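Local coordinates for putative (Helicobacter pylori, PDB 4O8S), which probably transfers nucleotides, as a nucleotidyltransferase superfamily protein related to AbiEii toxins, at residues G29-Y34 with R41-L46. Sequence-based numbering, arbitrary orientation.
Sequences GETALY and RFSEDL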
ATOM      1  N   GLY A  29       3.254   1.371   0.199  1.00 28.18           N
ATOM      2  CA  GLY A  29       2.317   0.500  -0.475  1.00 28.62           C
ATOM      3  C   GLY A  29       1.080   0.120   0.298  1.00 30.58           C
ATOM      4  O   GLY A  29       0.551   0.900   1.125  1.00 29.89           O
ATOM      5  N   GLU A  30       0.627  -1.103   0.048  1.00 26.63           N
ATOM      6  CA  GLU A  30      -0.690  -1.532   0.490  1.00 28.93           C
ATOM      7  C   GLU A  30      -0.821  -1.625   1.986  1.00 28.59           C
ATOM      8  O   GLU A  30      -1.837  -1.222   2.563  1.00 28.07           O
ATOM      9  CB  GLU A  30      -1.038  -2.860  -0.186  1.00 26.83           C
ATOM     10  CG  GLU A  30      -1.222  -2.619  -1.675  1.00 28.63           C
ATOM     11  CD  GLU A  30      -1.207  -3.884  -2.507  1.00 38.36           C
ATOM     12  OE1 GLU A  30      -1.345  -4.995  -1.935  1.00 36.36           O
ATOM     13  OE2 GLU A  30      -1.081  -3.749  -3.747  1.00 39.70           O
ATOM     14  N   THR A  31       0.199  -2.161   2.634  1.00 24.78           N
ATOM     15  CA  THR A  31       0.101  -2.342   4.070  1.00 26.13           C
ATOM     16  C   THR A  31       0.299  -1.009   4.798  1.00 25.65           C
ATOM     17  O   THR A  31      -0.118  -0.867   5.948  1.00 26.00           O
ATOM     18  CB  THR A  31       1.016  -3.493   4.549  1.00 27.22           C
ATOM     19  OG1 THR A  31       0.605  -4.707   3.874  1.00 28.98           O
ATOM     20  CG2 THR A  31       0.926  -3.713   6.075  1.00 25.97           C
ATOM     21  N   ALA A  32       0.881  -0.019   4.121  1.00 24.58           N
ATOM     22  CA  ALA A  32       0.920   1.341   4.686  1.00 26.85           C
ATOM     23  C   ALA A  32      -0.500   1.892   4.731  1.00 25.69           C
ATOM     24  O   ALA A  32      -0.946   2.445   5.746  1.00 25.55           O
ATOM     25  CB  ALA A  32       1.792   2.248   3.847  1.00 24.59           C
ATOM     26  N   LEU A  33      -1.234   1.702   3.643  1.00 26.12           N
ATOM     27  CA  LEU A  33      -2.650   2.082   3.631  1.00 30.06           C
ATOM     28  C   LEU A  33      -3.449   1.369   4.734  1.00 28.74           C
ATOM     29  O   LEU A  33      -4.281   1.988   5.422  1.00 28.63           O
ATOM     30  CB  LEU A  33      -3.261   1.811   2.263  1.00 23.74           C
ATOM     31  CG  LEU A  33      -2.741   2.693   1.129  1.00 28.16           C
ATOM     32  CD1 LEU A  33      -3.342   2.247  -0.193  1.00 28.71           C
ATOM     33  CD2 LEU A  33      -3.069   4.173   1.385  1.00 32.91           C
ATOM     34  N   TYR A  34      -3.169   0.083   4.938  1.00 26.62           N
ATOM     35  CA  TYR A  34      -3.904  -0.697   5.931  1.00 28.27           C
ATOM     36  C   TYR A  34      -3.598  -0.338   7.387  1.00 32.73           C
ATOM     37  O   TYR A  34      -4.525  -0.214   8.195  1.00 32.79           O
ATOM     38  CB  TYR A  34      -3.683  -2.195   5.720  1.00 27.49           C
ATOM     39  CG  TYR A  34      -4.396  -3.045   6.745  1.00 30.65           C
ATOM     40  CD1 TYR A  34      -5.787  -3.162   6.734  1.00 33.67           C
ATOM     41  CD2 TYR A  34      -3.690  -3.725   7.730  1.00 34.62           C
ATOM     42  CE1 TYR A  34      -6.457  -3.948   7.675  1.00 36.74           C
ATOM     43  CE2 TYR A  34      -4.354  -4.513   8.683  1.00 39.47           C
ATOM     44  CZ  TYR A  34      -5.741  -4.615   8.646  1.00 38.95           C
ATOM     45  OH  TYR A  34      -6.416  -5.385   9.574  1.00 42.00           O
ATOM     46  N   ARG A  41      -9.674  -3.250   3.408  1.00 32.80           N
ATOM     47  CA  ARG A  41      -9.467  -4.644   3.019  1.00 29.75           C
ATOM     48  C   ARG A  41      -8.188  -5.015   3.738  1.00 31.56           C
ATOM     49  O   ARG A  41      -7.417  -4.127   4.126  1.00 31.33           O
ATOM     50  CB  ARG A  41      -9.295  -4.779   1.503  1.00 27.59           C
ATOM     51  CG  ARG A  41      -8.012  -4.134   0.952  1.00 28.38           C
ATOM     52  CD  ARG A  41      -7.782  -4.529  -0.510  1.00 30.15           C
ATOM     53  NE  ARG A  41      -6.551  -3.959  -1.063  1.00 30.59           N
ATOM     54  CZ  ARG A  41      -5.346  -4.498  -0.879  1.00 29.58           C
ATOM     55  NH1 ARG A  41      -5.233  -5.607  -0.161  1.00 28.38           N
ATOM     56  NH2 ARG A  41      -4.257  -3.934  -1.408  1.00 25.61           N
ATOM     57  N   PHE A  42      -7.967  -6.301   3.953  1.00 29.04           N
ATOM     58  CA  PHE A  42      -6.747  -6.765   4.597  1.00 29.24           C
ATOM     59  C   PHE A  42      -5.563  -6.666   3.641  1.00 29.77           C
ATOM     60  O   PHE A  42      -5.746  -6.602   2.413  1.00 31.15           O
ATOM     61  CB  PHE A  42      -6.924  -8.219   5.050  1.00 32.08           C
ATOM     62  CG  PHE A  42      -5.942  -8.654   6.102  1.00 35.99           C
ATOM     63  CD1 PHE A  42      -5.754  -7.894   7.254  1.00 33.84           C
ATOM     64  CD2 PHE A  42      -5.217  -9.839   5.951  1.00 35.07           C
ATOM     65  CE1 PHE A  42      -4.845  -8.300   8.238  1.00 36.85           C
ATOM     66  CE2 PHE A  42      -4.314 -10.250   6.931  1.00 34.22           C
ATOM     67  CZ  PHE A  42      -4.128  -9.477   8.074  1.00 34.18           C
ATOM     68  N   SER A  43      -4.356  -6.647   4.206  1.00 33.57           N
ATOM     69  CA  SER A  43      -3.102  -6.592   3.442  1.00 33.37           C
ATOM     70  C   SER A  43      -2.076  -7.443   4.189  1.00 34.14           C
ATOM     71  O   SER A  43      -2.000  -7.365   5.412  1.00 31.22           O
ATOM     72  CB  SER A  43      -2.600  -5.150   3.375  1.00 30.01           C
ATOM     73  OG  SER A  43      -1.615  -4.971   2.359  1.00 30.37           O
ATOM     74  N   GLU A  44      -1.265  -8.224   3.476  1.00 33.51           N
ATOM     75  CA  GLU A  44      -0.437  -9.224   4.154  1.00 37.05           C
ATOM     76  C   GLU A  44       1.082  -9.072   3.992  1.00 38.10           C
ATOM     77  O   GLU A  44       1.825  -9.718   4.722  1.00 39.77           O
ATOM     78  CB  GLU A  44      -0.818 -10.652   3.703  1.00 38.13           C
ATOM     79  CG  GLU A  44      -2.290 -10.875   3.409  1.00 42.86           C
ATOM     80  CD  GLU A  44      -2.534 -12.169   2.622  1.00 50.71           C
ATOM     81  OE1 GLU A  44      -2.120 -12.243   1.437  1.00 50.88           O
ATOM     82  OE2 GLU A  44      -3.137 -13.107   3.192  1.00 53.54           O
ATOM     83  N   ASP A  45       1.547  -8.279   3.030  1.00 34.96           N
ATOM     84  CA  ASP A  45       2.993  -8.131   2.807  1.00 36.59           C
ATOM     85  C   ASP A  45       3.529  -6.829   3.425  1.00 38.04           C
ATOM     86  O   ASP A  45       2.786  -5.853   3.547  1.00 35.25           O
ATOM     87  CB  ASP A  45       3.304  -8.147   1.302  1.00 37.72           C
ATOM     88  CG  ASP A  45       2.850  -9.436   0.621  1.00 43.90           C
ATOM     89  OD1 ASP A  45       2.814 -10.493   1.306  1.00 40.87           O
ATOM     90  OD2 ASP A  45       2.535  -9.393  -0.599  1.00 45.23           O
ATOM     91  N   LEU A  46       4.809  -6.798   3.806  1.00 25.37           N
ATOM     92  CA  LEU A  46       5.400  -5.548   4.270  1.00 23.95           C
ATOM     93  C   LEU A  46       6.398  -5.042   3.232  1.00 29.32           C
ATOM     94  O   LEU A  46       7.286  -5.801   2.784  1.00 31.25           O
ATOM     95  CB  LEU A  46       6.085  -5.721   5.627  1.00 24.98           C
ATOM     96  CG  LEU A  46       5.235  -5.966   6.876  1.00 27.33           C
ATOM     97  CD1 LEU A  46       6.148  -6.198   8.058  1.00 24.95           C
ATOM     98  CD2 LEU A  46       4.325  -4.774   7.150  1.00 26.37           C
TER
HETATM   99  O   HOH W   1       2.262  -3.700   1.012  1.00 32.66           O
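Phe42 turns the edge of its ring to one face of the Tyr34 ring in an offset edge-to-face pair. The centroids are 5.3 Å apart and the planes stand at 86°. Phe42 CD1 lies 3.5 Å from Tyr34 OH, which sits near the plane of the Phe42 ring at its edge. Ser43 N sits over a face of the tyrosine ring, while Arg41 O approaches obliquely, 3.2 Å from Tyr34 CD1. With CG anti to the backbone N (chi1 179°), the tyrosine reaches the 41-43 backbone. Its hydroxyl is hydrogen-bonded to Glu10.

The Arg41 guanidinium meets Glu30 at its edge. Arg41 NH2 gives a salt bridge of 3.1 Å to Glu30 OE1, with an N-H...O angle of 153°. The nitrogen lies above the carboxylate, and the two group planes are steeply inclined to each other. Each residue has a second charged partner: Arg41 NE pairs with Asp152, and Glu30 OE2 with Lys133.

Thr31 OG1 faces two oxygens of the loop. It donates to Asp45 O at 2.5 Å, which is shorter than usual, so the exact length is doubtful. Ser43 OG lies 2.7 Å from the same OG1. A water accepts from Thr31 N at 3.0 Å and gives a weak bond to Asp45 O. Thr31 CG2 touches Leu46 CD2 at 3.7 Å, the two side chains crossing at a slant.

The contact joins helix 29-36 to the loop that returns to strand 46-50, inside the nucleotidyltransferase domain. Gly29 and Asp45 are consistent with the glycine and the first acid of the nucleotidyltransferase signature, though Glu30 replaces the usual Gly or Ser. Helix 4-19 packs on Thr31, Phe42 and Leu46. Helix 147-159 meets Glu30 and Arg41, and Leu46 lies on the strand that pairs with 98-106.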